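PDB 6HKE: possible TctC subunit of the Tripartite Tricarboxylate Transport(TTT) Family, which probably serves as the periplasmic binding protein that captures malate and delivers it to a tripartite tricarboxylate transporter for uptake. Local coordinates for residues P198-E202 against G203-A207; D31-A34 against R35-A39; Q179-E183 against G184-Y188; R245-E249 against P250-K254. The protein carries 2 engineered substitutions. All coordinates share one frame; numbering follows the deposited sequence.

Contact 1: residues P198-E202 against G203-A207; sequences PALRE and GKVKA
Lys204 folds its extended chain back beside that of Glu202, the two pointing the same way, and closes a salt bridge of 3.0 Å from NZ to Glu202 OE1. The ammonium comes from above the carboxylate plane, 56° out of it, while Lys204 CD lies 4.0 Å from Glu202 CB, so methylenes as well as charges meet. A methionine in place of Lys204 would probably leave the Glu202 carboxylate without its positive mate. Away from this ion pair the side chains that meet are apolar. Val205 CG2 is 3.8 Å from Ala199 CB, the short alanine side chain letting the valine methyl come close to the helix, and Leu200 reaches back with CD2, 3.5 Å from Val205 O and 4.3 Å from Ala207 CB. With chi1 at -67°, Leu200 CG is anti to the carbonyl carbon, and the branch beyond it returns toward residues 205-207.

What sets this geometry is a Schellman motif ending helix 193-201. Lys204 N binds Ala199 O at 2.8 Å, and Gly203 N binds Leu200 O at 2.8 Å from above the carbonyl plane. Gly203 has positive phi (70°), and a CB there would clash with Glu202 O, which explains the glycine. The chain thereby reverses into strand 205-210, whose Lys206 pairs by backbone with Ala117 and sends NZ to Phe121 O. Farther out, Leu178 packs on Ala199, and Leu114 and Val219 on Leu200.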
ATOM      1  N   PRO A 198      14.493   3.402   2.976  1.00 30.08           N
ATOM      2  CA  PRO A 198      15.326   4.334   3.735  1.00 29.82           C
ATOM      3  C   PRO A 198      15.822   3.753   5.072  1.00 30.07           C
ATOM      4  O   PRO A 198      16.945   4.029   5.435  1.00 34.98           O
ATOM      5  CB  PRO A 198      14.419   5.560   3.955  1.00 30.72           C
ATOM      6  CG  PRO A 198      13.340   5.438   2.884  1.00 29.75           C
ATOM      7  CD  PRO A 198      13.155   3.949   2.695  1.00 30.01           C
ATOM      8  N   ALA A 199      15.008   2.955   5.763  1.00 27.97           N
ATOM      9  CA  ALA A 199      15.385   2.293   7.032  1.00 28.60           C
ATOM     10  C   ALA A 199      16.481   1.242   6.782  1.00 31.03           C
ATOM     11  O   ALA A 199      17.442   1.189   7.596  1.00 33.53           O
ATOM     12  CB  ALA A 199      14.169   1.681   7.679  1.00 28.86           C
ATOM     13  N   LEU A 200      16.347   0.440   5.714  1.00 29.15           N
ATOM     14  CA  LEU A 200      17.340  -0.596   5.301  1.00 28.59           C
ATOM     15  C   LEU A 200      18.664   0.091   4.951  1.00 28.20           C
ATOM     16  O   LEU A 200      19.717  -0.374   5.409  1.00 26.64           O
ATOM     17  CB  LEU A 200      16.814  -1.393   4.097  1.00 27.95           C
ATOM     18  CG  LEU A 200      15.595  -2.276   4.367  1.00 28.76           C
ATOM     19  CD1 LEU A 200      15.028  -2.841   3.071  1.00 27.66           C
ATOM     20  CD2 LEU A 200      15.942  -3.408   5.328  1.00 29.25           C
ATOM     21  N   ARG A 201      18.597   1.166   4.169  1.00 28.86           N
ATOM     22  CA  ARG A 201      19.777   1.944   3.702  1.00 31.73           C
ATOM     23  C   ARG A 201      20.513   2.584   4.891  1.00 31.21           C
ATOM     24  O   ARG A 201      21.713   2.838   4.747  1.00 30.79           O
ATOM     25  CB  ARG A 201      19.357   2.986   2.657  1.00 31.15           C
ATOM     26  CG  ARG A 201      19.284   2.430   1.240  1.00 32.80           C
ATOM     27  CD  ARG A 201      18.663   3.447   0.300  1.00 35.63           C
ATOM     28  NE  ARG A 201      18.550   3.010  -1.091  1.00 37.42           N
ATOM     29  CZ  ARG A 201      17.901   3.695  -2.046  1.00 39.52           C
ATOM     30  NH1 ARG A 201      17.290   4.838  -1.754  1.00 39.22           N
ATOM     31  NH2 ARG A 201      17.860   3.235  -3.288  1.00 36.27           N
ATOM     32  N   GLU A 202      19.833   2.830   6.014  1.00 34.39           N
ATOM     33  CA  GLU A 202      20.461   3.352   7.260  1.00 35.88           C
ATOM     34  C   GLU A 202      20.806   2.184   8.195  1.00 34.61           C
ATOM     35  O   GLU A 202      21.375   2.451   9.251  1.00 36.08           O
ATOM     36  CB  GLU A 202      19.548   4.370   7.932  1.00 39.23           C
ATOM     37  CG  GLU A 202      19.374   5.640   7.127  1.00 44.66           C
ATOM     38  CD  GLU A 202      18.462   6.672   7.770  1.00 52.21           C
ATOM     39  OE1 GLU A 202      17.378   6.287   8.265  1.00 56.32           O
ATOM     40  OE2 GLU A 202      18.840   7.865   7.783  1.00 65.31           O
ATOM     41  N   GLY A 203      20.490   0.945   7.804  1.00 31.27           N
ATOM     42  CA  GLY A 203      20.725  -0.283   8.587  1.00 32.14           C
ATOM     43  C   GLY A 203      19.839  -0.410   9.824  1.00 31.90           C
ATOM     44  O   GLY A 203      20.195  -1.220  10.705  1.00 31.83           O
ATOM     45  N   LYS A 204      18.703   0.291   9.889  1.00 30.77           N
ATOM     46  CA  LYS A 204      17.864   0.374  11.125  1.00 32.19           C
ATOM     47  C   LYS A 204      16.916  -0.830  11.236  1.00 29.21           C
ATOM     48  O   LYS A 204      16.423  -1.084  12.336  1.00 27.54           O
ATOM     49  CB  LYS A 204      17.071   1.678  11.175  1.00 33.21           C
ATOM     50  CG  LYS A 204      17.877   2.912  11.539  1.00 36.06           C
ATOM     51  CD  LYS A 204      17.179   4.182  11.115  1.00 39.04           C
ATOM     52  CE  LYS A 204      17.653   5.402  11.877  1.00 44.83           C
ATOM     53  NZ  LYS A 204      17.218   6.661  11.220  1.00 47.70           N
ATOM     54  N   VAL A 205      16.676  -1.562  10.153  1.00 27.22           N
ATOM     55  CA  VAL A 205      15.862  -2.807  10.211  1.00 25.98           C
ATOM     56  C   VAL A 205      16.473  -3.772   9.212  1.00 26.68           C
ATOM     57  O   VAL A 205      17.417  -3.362   8.508  1.00 26.31           O
ATOM     58  CB  VAL A 205      14.373  -2.538   9.911  1.00 24.86           C
ATOM     59  CG1 VAL A 205      13.738  -1.613  10.941  1.00 24.13           C
ATOM     60  CG2 VAL A 205      14.169  -1.998   8.511  1.00 24.37           C
ATOM     61  N   LYS A 206      15.931  -4.985   9.129  1.00 26.89           N
ATOM     62  CA  LYS A 206      16.382  -5.987   8.141  1.00 27.49           C
ATOM     63  C   LYS A 206      15.163  -6.581   7.432  1.00 29.20           C
ATOM     64  O   LYS A 206      14.056  -6.556   8.022  1.00 28.30           O
ATOM     65  CB  LYS A 206      17.269  -7.038   8.813  1.00 28.02           C
ATOM     66  CG  LYS A 206      16.706  -7.706  10.049  1.00 29.86           C
ATOM     67  CD  LYS A 206      17.732  -8.589  10.702  1.00 31.40           C
ATOM     68  CE  LYS A 206      17.129  -9.567  11.686  1.00 33.69           C
ATOM     69  NZ  LYS A 206      18.133 -10.559  12.138  1.00 34.15           N
ATOM     70  N   ALA A 207      15.371  -6.999   6.178  1.00 27.73           N
ATOM     71  CA  ALA A 207      14.408  -7.726   5.325  1.00 27.44           C
ATOM     72  C   ALA A 207      14.789  -9.203   5.359  1.00 27.13           C
ATOM     73  O   ALA A 207      15.971  -9.470   5.338  1.00 29.11           O
ATOM     74  CB  ALA A 207      14.467  -7.194   3.915  1.00 27.94           C
TER

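Contact 2: residues D31-A34 against R35-A39; sequences DTVA and RLITA
Asp31 turns its CG away from its own backbone N (chi1 178°), and Arg35, one helical turn on, runs extended from CG to NE before chi4 (-78°) swings the guanidinium round; together these torsions bring the two charged groups into contact. Arg35 NE donates to Asp31 OD1 at 2.7 Å, on the syn side of the carboxylate and close to the guanidinium plane, with weak bonds from NE to OD2 and from NH2 to OD1. The two planes stand 52° apart. Gly27 N also binds Asp31 OD2 and Asn53 ND2 binds OD1; this many donors would probably keep the buried aspartate ionised. A leucine in place of Arg35 would probably leave the Asp31 carboxylate short of its countercharge and freer to turn.

Thr38 suits a buried helix position because its hydroxyl is spent within the helix: OG1 donates to Ala34 O at 2.6 Å, while Thr38 N reaches the same oxygen at 2.9 Å from the opposite face of its plane. Val33 CG1 and Ile37 CD1 lie 3.9 Å apart, beside strand 102-118. Small Ala34 and Thr38 rest on Val22, Val20 and Ile51. Helix 29-45, whose first turn holds the malate-binding Thr30, is the crossover helix between the parallel strands 18-22 and 49-53 of a beta-alpha-beta unit.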
ATOM      1  N   ASP A  31       1.023   7.986   1.916  1.00 22.31           N
ATOM      2  CA  ASP A  31       1.264   9.439   2.063  1.00 23.35           C
ATOM      3  C   ASP A  31       2.425   9.902   1.162  1.00 23.74           C
ATOM      4  O   ASP A  31       2.263  10.922   0.482  1.00 23.49           O
ATOM      5  CB  ASP A  31       1.549   9.759   3.525  1.00 25.03           C
ATOM      6  CG  ASP A  31       1.859  11.222   3.751  1.00 25.53           C
ATOM      7  OD1 ASP A  31       0.915  12.019   3.718  1.00 24.88           O
ATOM      8  OD2 ASP A  31       3.050  11.541   3.904  1.00 27.64           O
ATOM      9  N   THR A  32       3.543   9.174   1.140  1.00 25.20           N
ATOM     10  CA  THR A  32       4.790   9.543   0.415  1.00 25.61           C
ATOM     11  C   THR A  32       4.499   9.589  -1.089  1.00 26.50           C
ATOM     12  O   THR A  32       4.866  10.579  -1.740  1.00 27.24           O
ATOM     13  CB  THR A  32       5.922   8.564   0.747  1.00 27.36           C
ATOM     14  OG1 THR A  32       6.296   8.812   2.104  1.00 26.34           O
ATOM     15  CG2 THR A  32       7.120   8.694  -0.173  1.00 26.61           C
ATOM     16  N   VAL A  33       3.811   8.565  -1.586  1.00 26.08           N
ATOM     17  CA  VAL A  33       3.412   8.408  -3.011  1.00 27.49           C
ATOM     18  C   VAL A  33       2.465   9.546  -3.403  1.00 25.64           C
ATOM     19  O   VAL A  33       2.711  10.198  -4.451  1.00 23.86           O
ATOM     20  CB  VAL A  33       2.771   7.025  -3.246  1.00 28.76           C
ATOM     21  CG1 VAL A  33       2.168   6.916  -4.633  1.00 29.60           C
ATOM     22  CG2 VAL A  33       3.780   5.904  -3.032  1.00 31.18           C
ATOM     23  N   ALA A  34       1.382   9.726  -2.643  1.00 26.49           N
ATOM     24  CA  ALA A  34       0.328  10.736  -2.913  1.00 25.78           C
ATOM     25  C   ALA A  34       0.937  12.146  -2.930  1.00 25.53           C
ATOM     26  O   ALA A  34       0.622  12.929  -3.843  1.00 23.97           O
ATOM     27  CB  ALA A  34      -0.773  10.614  -1.897  1.00 26.43           C
ATOM     28  N   ARG A  35       1.812  12.471  -1.983  1.00 25.38           N
ATOM     29  CA  ARG A  35       2.364  13.843  -1.893  1.00 28.12           C
ATOM     30  C   ARG A  35       3.234  14.118  -3.123  1.00 27.70           C
ATOM     31  O   ARG A  35       3.192  15.243  -3.667  1.00 30.12           O
ATOM     32  CB  ARG A  35       3.146  14.027  -0.593  1.00 27.87           C
ATOM     33  CG  ARG A  35       2.249  14.414   0.568  1.00 26.80           C
ATOM     34  CD  ARG A  35       2.972  14.460   1.896  1.00 26.28           C
ATOM     35  NE  ARG A  35       1.951  14.349   2.919  1.00 24.97           N
ATOM     36  CZ  ARG A  35       1.169  15.337   3.315  1.00 26.63           C
ATOM     37  NH1 ARG A  35       1.314  16.558   2.818  1.00 27.45           N
ATOM     38  NH2 ARG A  35       0.241  15.096   4.221  1.00 26.38           N
ATOM     39  N   LEU A  36       3.979  13.115  -3.537  1.00 25.42           N
ATOM     40  CA  LEU A  36       4.943  13.197  -4.658  1.00 25.51           C
ATOM     41  C   LEU A  36       4.176  13.401  -5.968  1.00 26.00           C
ATOM     42  O   LEU A  36       4.581  14.278  -6.765  1.00 27.34           O
ATOM     43  CB  LEU A  36       5.768  11.907  -4.658  1.00 25.30           C
ATOM     44  CG  LEU A  36       6.686  11.724  -5.858  1.00 27.96           C
ATOM     45  CD1 LEU A  36       7.654  12.897  -5.962  1.00 28.54           C
ATOM     46  CD2 LEU A  36       7.426  10.391  -5.765  1.00 28.52           C
ATOM     47  N   ILE A  37       3.090  12.649  -6.190  1.00 25.41           N
ATOM     48  CA  ILE A  37       2.352  12.716  -7.481  1.00 25.98           C
ATOM     49  C   ILE A  37       1.408  13.935  -7.506  1.00 24.99           C
ATOM     50  O   ILE A  37       1.426  14.694  -8.516  1.00 20.98           O
ATOM     51  CB  ILE A  37       1.661  11.380  -7.803  1.00 25.78           C
ATOM     52  CG1 ILE A  37       2.710  10.303  -8.080  1.00 28.35           C
ATOM     53  CG2 ILE A  37       0.734  11.548  -8.982  1.00 25.48           C
ATOM     54  CD1 ILE A  37       2.205   8.899  -8.006  1.00 29.39           C
ATOM     55  N   THR A  38       0.643  14.160  -6.440  1.00 24.68           N
ATOM     56  CA  THR A  38      -0.390  15.229  -6.390  1.00 26.06           C
ATOM     57  C   THR A  38       0.247  16.615  -6.542  1.00 25.87           C
ATOM     58  O   THR A  38      -0.401  17.448  -7.215  1.00 24.59           O
ATOM     59  CB  THR A  38      -1.275  15.119  -5.145  1.00 26.29           C
ATOM     60  OG1 THR A  38      -0.465  15.242  -3.970  1.00 24.45           O
ATOM     61  CG2 THR A  38      -2.054  13.818  -5.165  1.00 26.92           C
ATOM     62  N   ALA A  39       1.439  16.865  -5.982  1.00 24.78           N
ATOM     63  CA  ALA A  39       2.143  18.165  -6.161  1.00 26.48           C
ATOM     64  C   ALA A  39       2.366  18.434  -7.657  1.00 26.88           C
ATOM     65  O   ALA A  39       2.056  19.558  -8.104  1.00 28.86           O
ATOM     66  CB  ALA A  39       3.438  18.224  -5.389  1.00 26.35           C
TER

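Contact 3: residues Q179-E183 against G184-Y188; sequences QALVE and GQVDY
Leu181 leaves the last turn of helix 174-182 and bends back over the chain that follows it. Its CB lies 4.1 Å from Val186 CG2. CG stands opposite the backbone N (chi1 -165°), which lets the branch double back: CD1 comes within 3.9 Å of Val186 CG2, then settles against the main chain, 3.5 Å from Val186 O and 3.4 Å from Asp187 O, and ends facing the CA of Tyr188. CD2, the other branch, turns to Val205 CG1 of strand 205-210, and the side chain also touches Leu116 of strand 102-118. Val186 meets Leu181 with CG2, which sits between its own N and carbonyl carbon (chi1 -69° for CG1); the same methyl of Val186 lies 3.9 Å from Ala180 CB. Valine suits the place because its CG2, close to the backbone, reaches both Ala180 and Leu181. Ala143 of strand 141-144 touches Val186 too.

The turn itself is a Schellman motif. Gln185 N binds Ala180 O at 2.7 Å, nearly along the C=O axis, and Val186 N bonds weakly to that oxygen. Gly184 N binds Leu181 O at 3.1 Å from above the carbonyl plane. Gly184 takes positive phi (64°), and a CB on it would clash with Glu183 O. On the solvent side Glu183 and Gln185 run alongside each other, meeting by CB and CG at 3.9 Å. Asp187 forms a salt bridge with Arg118, and Tyr188 OH bonds to Asn159. Polar backbone bonds therefore end the helix, while its leucine and alanine, with Val186, hold the outgoing chain against the helix end by apolar contacts.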
ATOM      1  N   GLN A 179       8.914   2.933  12.626  1.00 31.39           N
ATOM      2  CA  GLN A 179       9.647   3.547  13.771  1.00 33.92           C
ATOM      3  C   GLN A 179       9.596   2.598  14.976  1.00 32.10           C
ATOM      4  O   GLN A 179      10.628   2.443  15.629  1.00 33.00           O
ATOM      5  CB  GLN A 179       9.123   4.947  14.094  1.00 38.31           C
ATOM      6  CG  GLN A 179       9.925   6.054  13.415  1.00 44.78           C
ATOM      7  CD  GLN A 179       9.070   7.233  13.009  1.00 55.30           C
ATOM      8  OE1 GLN A 179       8.224   7.709  13.770  1.00 61.72           O
ATOM      9  NE2 GLN A 179       9.290   7.724  11.795  1.00 58.20           N
ATOM     10  N   ALA A 180       8.458   1.944  15.225  1.00 29.37           N
ATOM     11  CA  ALA A 180       8.295   0.942  16.302  1.00 27.97           C
ATOM     12  C   ALA A 180       9.226  -0.257  16.059  1.00 28.44           C
ATOM     13  O   ALA A 180       9.720  -0.835  17.047  1.00 28.31           O
ATOM     14  CB  ALA A 180       6.855   0.505  16.345  1.00 30.35           C
ATOM     15  N   LEU A 181       9.418  -0.651  14.793  1.00 26.68           N
ATOM     16  CA  LEU A 181      10.325  -1.759  14.393  1.00 25.60           C
ATOM     17  C   LEU A 181      11.785  -1.310  14.571  1.00 25.76           C
ATOM     18  O   LEU A 181      12.584  -2.108  15.031  1.00 27.36           O
ATOM     19  CB  LEU A 181      10.018  -2.189  12.952  1.00 24.19           C
ATOM     20  CG  LEU A 181      10.632  -3.536  12.561  1.00 23.54           C
ATOM     21  CD1 LEU A 181       9.882  -4.684  13.212  1.00 23.56           C
ATOM     22  CD2 LEU A 181      10.679  -3.719  11.060  1.00 22.51           C
ATOM     23  N   VAL A 182      12.099  -0.056  14.258  1.00 27.98           N
ATOM     24  CA  VAL A 182      13.443   0.567  14.421  1.00 28.58           C
ATOM     25  C   VAL A 182      13.833   0.587  15.901  1.00 29.22           C
ATOM     26  O   VAL A 182      15.029   0.438  16.177  1.00 29.02           O
ATOM     27  CB  VAL A 182      13.480   1.990  13.827  1.00 29.05           C
ATOM     28  CG1 VAL A 182      14.706   2.789  14.278  1.00 28.09           C
ATOM     29  CG2 VAL A 182      13.389   1.939  12.308  1.00 31.10           C
ATOM     30  N   GLU A 183      12.878   0.819  16.801  1.00 31.78           N
ATOM     31  CA  GLU A 183      13.125   0.886  18.267  1.00 33.22           C
ATOM     32  C   GLU A 183      12.954  -0.511  18.876  1.00 33.05           C
ATOM     33  O   GLU A 183      13.040  -0.630  20.086  1.00 34.01           O
ATOM     34  CB  GLU A 183      12.183   1.918  18.890  1.00 37.05           C
ATOM     35  CG  GLU A 183      12.555   3.347  18.529  1.00 40.23           C
ATOM     36  CD  GLU A 183      11.506   4.416  18.800  1.00 43.37           C
ATOM     37  OE1 GLU A 183      11.893   5.554  19.114  1.00 48.19           O
ATOM     38  OE2 GLU A 183      10.312   4.123  18.672  1.00 47.09           O
ATOM     39  N   GLY A 184      12.675  -1.530  18.062  1.00 33.54           N
ATOM     40  CA  GLY A 184      12.470  -2.919  18.510  1.00 33.20           C
ATOM     41  C   GLY A 184      11.258  -3.088  19.416  1.00 32.94           C
ATOM     42  O   GLY A 184      11.259  -4.068  20.165  1.00 30.48           O
ATOM     43  N   GLN A 185      10.250  -2.200  19.332  1.00 38.10           N
ATOM     44  CA  GLN A 185       8.987  -2.270  20.129  1.00 38.96           C
ATOM     45  C   GLN A 185       8.086  -3.345  19.521  1.00 34.57           C
ATOM     46  O   GLN A 185       7.148  -3.766  20.187  1.00 35.53           O
ATOM     47  CB  GLN A 185       8.202  -0.948  20.149  1.00 45.32           C
ATOM     48  CG  GLN A 185       9.020   0.297  20.503  1.00 52.72           C
ATOM     49  CD  GLN A 185       8.641   0.957  21.813  1.00 60.86           C
ATOM     50  OE1 GLN A 185       7.976   0.367  22.668  1.00 65.33           O
ATOM     51  NE2 GLN A 185       9.095   2.191  21.993  1.00 60.50           N
ATOM     52  N   VAL A 186       8.338  -3.720  18.268  1.00 30.80           N
ATOM     53  CA  VAL A 186       7.626  -4.819  17.559  1.00 28.08           C
ATOM     54  C   VAL A 186       8.674  -5.685  16.843  1.00 28.25           C
ATOM     55  O   VAL A 186       9.815  -5.218  16.647  1.00 29.72           O
ATOM     56  CB  VAL A 186       6.548  -4.270  16.602  1.00 26.31           C
ATOM     57  CG1 VAL A 186       5.383  -3.656  17.365  1.00 24.58           C
ATOM     58  CG2 VAL A 186       7.124  -3.277  15.608  1.00 26.04           C
ATOM     59  N   ASP A 187       8.295  -6.908  16.473  1.00 28.88           N
ATOM     60  CA  ASP A 187       9.221  -7.988  16.047  1.00 29.05           C
ATOM     61  C   ASP A 187       9.308  -8.027  14.524  1.00 29.66           C
ATOM     62  O   ASP A 187      10.426  -7.939  13.993  1.00 29.16           O
ATOM     63  CB  ASP A 187       8.800  -9.303  16.691  1.00 31.23           C
ATOM     64  CG  ASP A 187       9.006  -9.211  18.194  1.00 32.48           C
ATOM     65  OD1 ASP A 187      10.174  -9.090  18.603  1.00 33.15           O
ATOM     66  OD2 ASP A 187       8.003  -9.142  18.924  1.00 33.78           O
ATOM     67  N   TYR A 188       8.180  -8.121  13.833  1.00 29.48           N
ATOM     68  CA  TYR A 188       8.206  -8.050  12.357  1.00 27.53           C
ATOM     69  C   TYR A 188       6.955  -7.376  11.806  1.00 27.81           C
ATOM     70  O   TYR A 188       6.031  -6.986  12.535  1.00 25.94           O
ATOM     71  CB  TYR A 188       8.477  -9.426  11.757  1.00 26.84           C
ATOM     72  CG  TYR A 188       7.406 -10.470  11.905  1.00 26.73           C
ATOM     73  CD1 TYR A 188       7.355 -11.265  13.033  1.00 26.12           C
ATOM     74  CD2 TYR A 188       6.532 -10.751  10.865  1.00 25.56           C
ATOM     75  CE1 TYR A 188       6.437 -12.292  13.142  1.00 27.42           C
ATOM     76  CE2 TYR A 188       5.597 -11.767  10.969  1.00 26.00           C
ATOM     77  CZ  TYR A 188       5.553 -12.544  12.111  1.00 26.94           C
ATOM     78  OH  TYR A 188       4.632 -13.544  12.242  1.00 31.04           O
TER

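Contact 4: residues R245-E249 against P250-K254; sequences RGTPE and PIVAK
Thr247 and Pro248 meet Ile251 and Val252 at a helix N-terminus: Pro248 occupies the N-cap position, and the loop after strand 236-244 turns here into helix 249-263, away from the malate site. Val252 N, in the plane of the Pro248 carbonyl, binds its oxygen at 3.0 Å, and Ala253 N follows with Glu249 O at 2.7 Å. Pro250 suits the first turn, since its nitrogen carries no hydrogen and no helical acceptor precedes it; its CD packs 3.9 Å from Pro248 CB. Glu249 also suits this end, where a negative charge is likely to be stabilised by the helix dipole.

The Thr247 methyl does the packing while its hydroxyl bonds to Pro244 O. A chi1 of -60° puts OG1 beside the backbone N and sends CG2 to the far side from it, where it meets two helix side chains. Ile251 crosses Thr247 at about a right angle and runs alongside Pro248, its CD1 4.2 Å from Pro248 CD. Phe13 lies against Ile251, and Thr103 of strand 102-118 against both Glu249 and Val252. The threonine thus serves two ends at once: Thr247 CG2 touches Ile251 CG2 at 3.8 Å, and Thr247 CG2 touches Val252 CG2 at 4.0 Å.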
ATOM      1  N   ARG A 245     -18.362   7.553  -6.512  1.00 27.90           N
ATOM      2  CA  ARG A 245     -19.071   6.918  -7.645  1.00 28.08           C
ATOM      3  C   ARG A 245     -19.936   8.003  -8.285  1.00 26.27           C
ATOM      4  O   ARG A 245     -20.430   8.854  -7.554  1.00 23.81           O
ATOM      5  CB  ARG A 245     -19.865   5.700  -7.177  1.00 30.52           C
ATOM      6  CG  ARG A 245     -20.301   4.785  -8.310  1.00 33.32           C
ATOM      7  CD  ARG A 245     -19.154   4.295  -9.172  1.00 35.10           C
ATOM      8  NE  ARG A 245     -19.591   3.252 -10.092  1.00 35.33           N
ATOM      9  CZ  ARG A 245     -18.793   2.367 -10.682  1.00 38.86           C
ATOM     10  NH1 ARG A 245     -17.485   2.391 -10.476  1.00 38.12           N
ATOM     11  NH2 ARG A 245     -19.309   1.449 -11.488  1.00 39.58           N
ATOM     12  N   GLY A 246     -19.992   8.050  -9.609  1.00 26.80           N
ATOM     13  CA  GLY A 246     -20.785   9.062 -10.339  1.00 28.53           C
ATOM     14  C   GLY A 246     -20.008  10.329 -10.663  1.00 26.67           C
ATOM     15  O   GLY A 246     -20.636  11.252 -11.193  1.00 27.51           O
ATOM     16  N   THR A 247     -18.706  10.394 -10.367  1.00 24.54           N
ATOM     17  CA  THR A 247     -17.847  11.536 -10.772  1.00 23.80           C
ATOM     18  C   THR A 247     -17.826  11.516 -12.299  1.00 24.64           C
ATOM     19  O   THR A 247     -17.516  10.481 -12.892  1.00 23.63           O
ATOM     20  CB  THR A 247     -16.444  11.504 -10.151  1.00 23.51           C
ATOM     21  OG1 THR A 247     -16.526  11.532  -8.727  1.00 22.95           O
ATOM     22  CG2 THR A 247     -15.595  12.684 -10.579  1.00 23.64           C
ATOM     23  N   PRO A 248     -18.253  12.621 -12.957  1.00 24.77           N
ATOM     24  CA  PRO A 248     -18.367  12.660 -14.411  1.00 25.64           C
ATOM     25  C   PRO A 248     -17.073  12.218 -15.102  1.00 27.84           C
ATOM     26  O   PRO A 248     -15.981  12.579 -14.627  1.00 26.72           O
ATOM     27  CB  PRO A 248     -18.687  14.139 -14.672  1.00 25.87           C
ATOM     28  CG  PRO A 248     -19.470  14.557 -13.449  1.00 24.49           C
ATOM     29  CD  PRO A 248     -18.720  13.872 -12.329  1.00 25.01           C
ATOM     30  N   GLU A 249     -17.222  11.464 -16.196  1.00 30.40           N
ATOM     31  CA  GLU A 249     -16.098  10.887 -16.981  1.00 30.63           C
ATOM     32  C   GLU A 249     -15.151  11.983 -17.474  1.00 26.81           C
ATOM     33  O   GLU A 249     -13.946  11.786 -17.438  1.00 28.19           O
ATOM     34  CB  GLU A 249     -16.625   9.966 -18.080  1.00 34.85           C
ATOM     35  CG  GLU A 249     -17.344   8.718 -17.542  1.00 42.68           C
ATOM     36  CD  GLU A 249     -16.810   8.012 -16.290  1.00 45.93           C
ATOM     37  OE1 GLU A 249     -15.888   7.177 -16.418  1.00 50.40           O
ATOM     38  OE2 GLU A 249     -17.333   8.285 -15.172  1.00 49.44           O
ATOM     39  N   PRO A 250     -15.612  13.169 -17.919  1.00 25.61           N
ATOM     40  CA  PRO A 250     -14.683  14.230 -18.306  1.00 25.16           C
ATOM     41  C   PRO A 250     -13.788  14.717 -17.152  1.00 23.97           C
ATOM     42  O   PRO A 250     -12.625  14.996 -17.363  1.00 24.95           O
ATOM     43  CB  PRO A 250     -15.609  15.361 -18.805  1.00 25.84           C
ATOM     44  CG  PRO A 250     -16.941  14.693 -19.097  1.00 25.15           C
ATOM     45  CD  PRO A 250     -17.025  13.539 -18.126  1.00 25.52           C
ATOM     46  N   ILE A 251     -14.345  14.822 -15.945  1.00 23.96           N
ATOM     47  CA  ILE A 251     -13.574  15.215 -14.732  1.00 22.77           C
ATOM     48  C   ILE A 251     -12.582  14.091 -14.442  1.00 22.69           C
ATOM     49  O   ILE A 251     -11.418  14.385 -14.129  1.00 25.03           O
ATOM     50  CB  ILE A 251     -14.521  15.505 -13.548  1.00 22.79           C
ATOM     51  CG1 ILE A 251     -15.331  16.782 -13.795  1.00 23.82           C
ATOM     52  CG2 ILE A 251     -13.743  15.589 -12.251  1.00 22.62           C
ATOM     53  CD1 ILE A 251     -16.198  17.212 -12.627  1.00 22.93           C
ATOM     54  N   VAL A 252     -13.018  12.843 -14.602  1.00 22.18           N
ATOM     55  CA  VAL A 252     -12.135  11.657 -14.438  1.00 22.26           C
ATOM     56  C   VAL A 252     -11.026  11.701 -15.504  1.00 22.73           C
ATOM     57  O   VAL A 252      -9.875  11.422 -15.131  1.00 22.30           O
ATOM     58  CB  VAL A 252     -12.929  10.343 -14.471  1.00 20.22           C
ATOM     59  CG1 VAL A 252     -12.001   9.144 -14.409  1.00 19.73           C
ATOM     60  CG2 VAL A 252     -13.944  10.287 -13.343  1.00 20.79           C
ATOM     61  N   ALA A 253     -11.341  12.036 -16.768  1.00 23.48           N
ATOM     62  CA  ALA A 253     -10.346  12.063 -17.880  1.00 24.20           C
ATOM     63  C   ALA A 253      -9.225  13.069 -17.560  1.00 23.05           C
ATOM     64  O   ALA A 253      -8.047  12.738 -17.728  1.00 23.52           O
ATOM     65  CB  ALA A 253     -11.034  12.375 -19.189  1.00 22.71           C
ATOM     66  N   LYS A 254      -9.592  14.248 -17.054  1.00 25.73           N
ATOM     67  CA  LYS A 254      -8.665  15.371 -16.771  1.00 25.15           C
ATOM     68  C   LYS A 254      -7.792  15.006 -15.568  1.00 23.77           C
ATOM     69  O   LYS A 254      -6.599  15.340 -15.590  1.00 23.71           O
ATOM     70  CB  LYS A 254      -9.466  16.654 -16.537  1.00 29.14           C
ATOM     71  CG  LYS A 254      -8.639  17.902 -16.256  1.00 33.05           C
ATOM     72  CD  LYS A 254      -9.199  19.144 -16.923  1.00 38.56           C
ATOM     73  CE  LYS A 254      -8.964  20.419 -16.137  1.00 41.18           C
ATOM     74  NZ  LYS A 254      -7.553  20.865 -16.206  1.00 42.08           N
TER

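Contacts 1 and 3 are neighbours, their centres 12 Å apart, and each ends a helix with a Schellman glycine before the chain enters the sheet. They touch directly: Val205 CG1 packs on Leu181 CD2 at 3.7 Å and Lys204 CB on Val182 CG2 at 3.9 Å. Contact 2 lies 22 Å from contact 1 and 26 Å from contact 3, centre to centre, and nearest the ligand: the Asp31 side chain is about 6 Å from bound malate, whereas Ala180 and Ala199 stay about 12 to 14 Å away. Contact 4, 21 Å from contact 2, sits beyond the chain's centre from contacts 1 and 3, some 41 to 42 Å between centres.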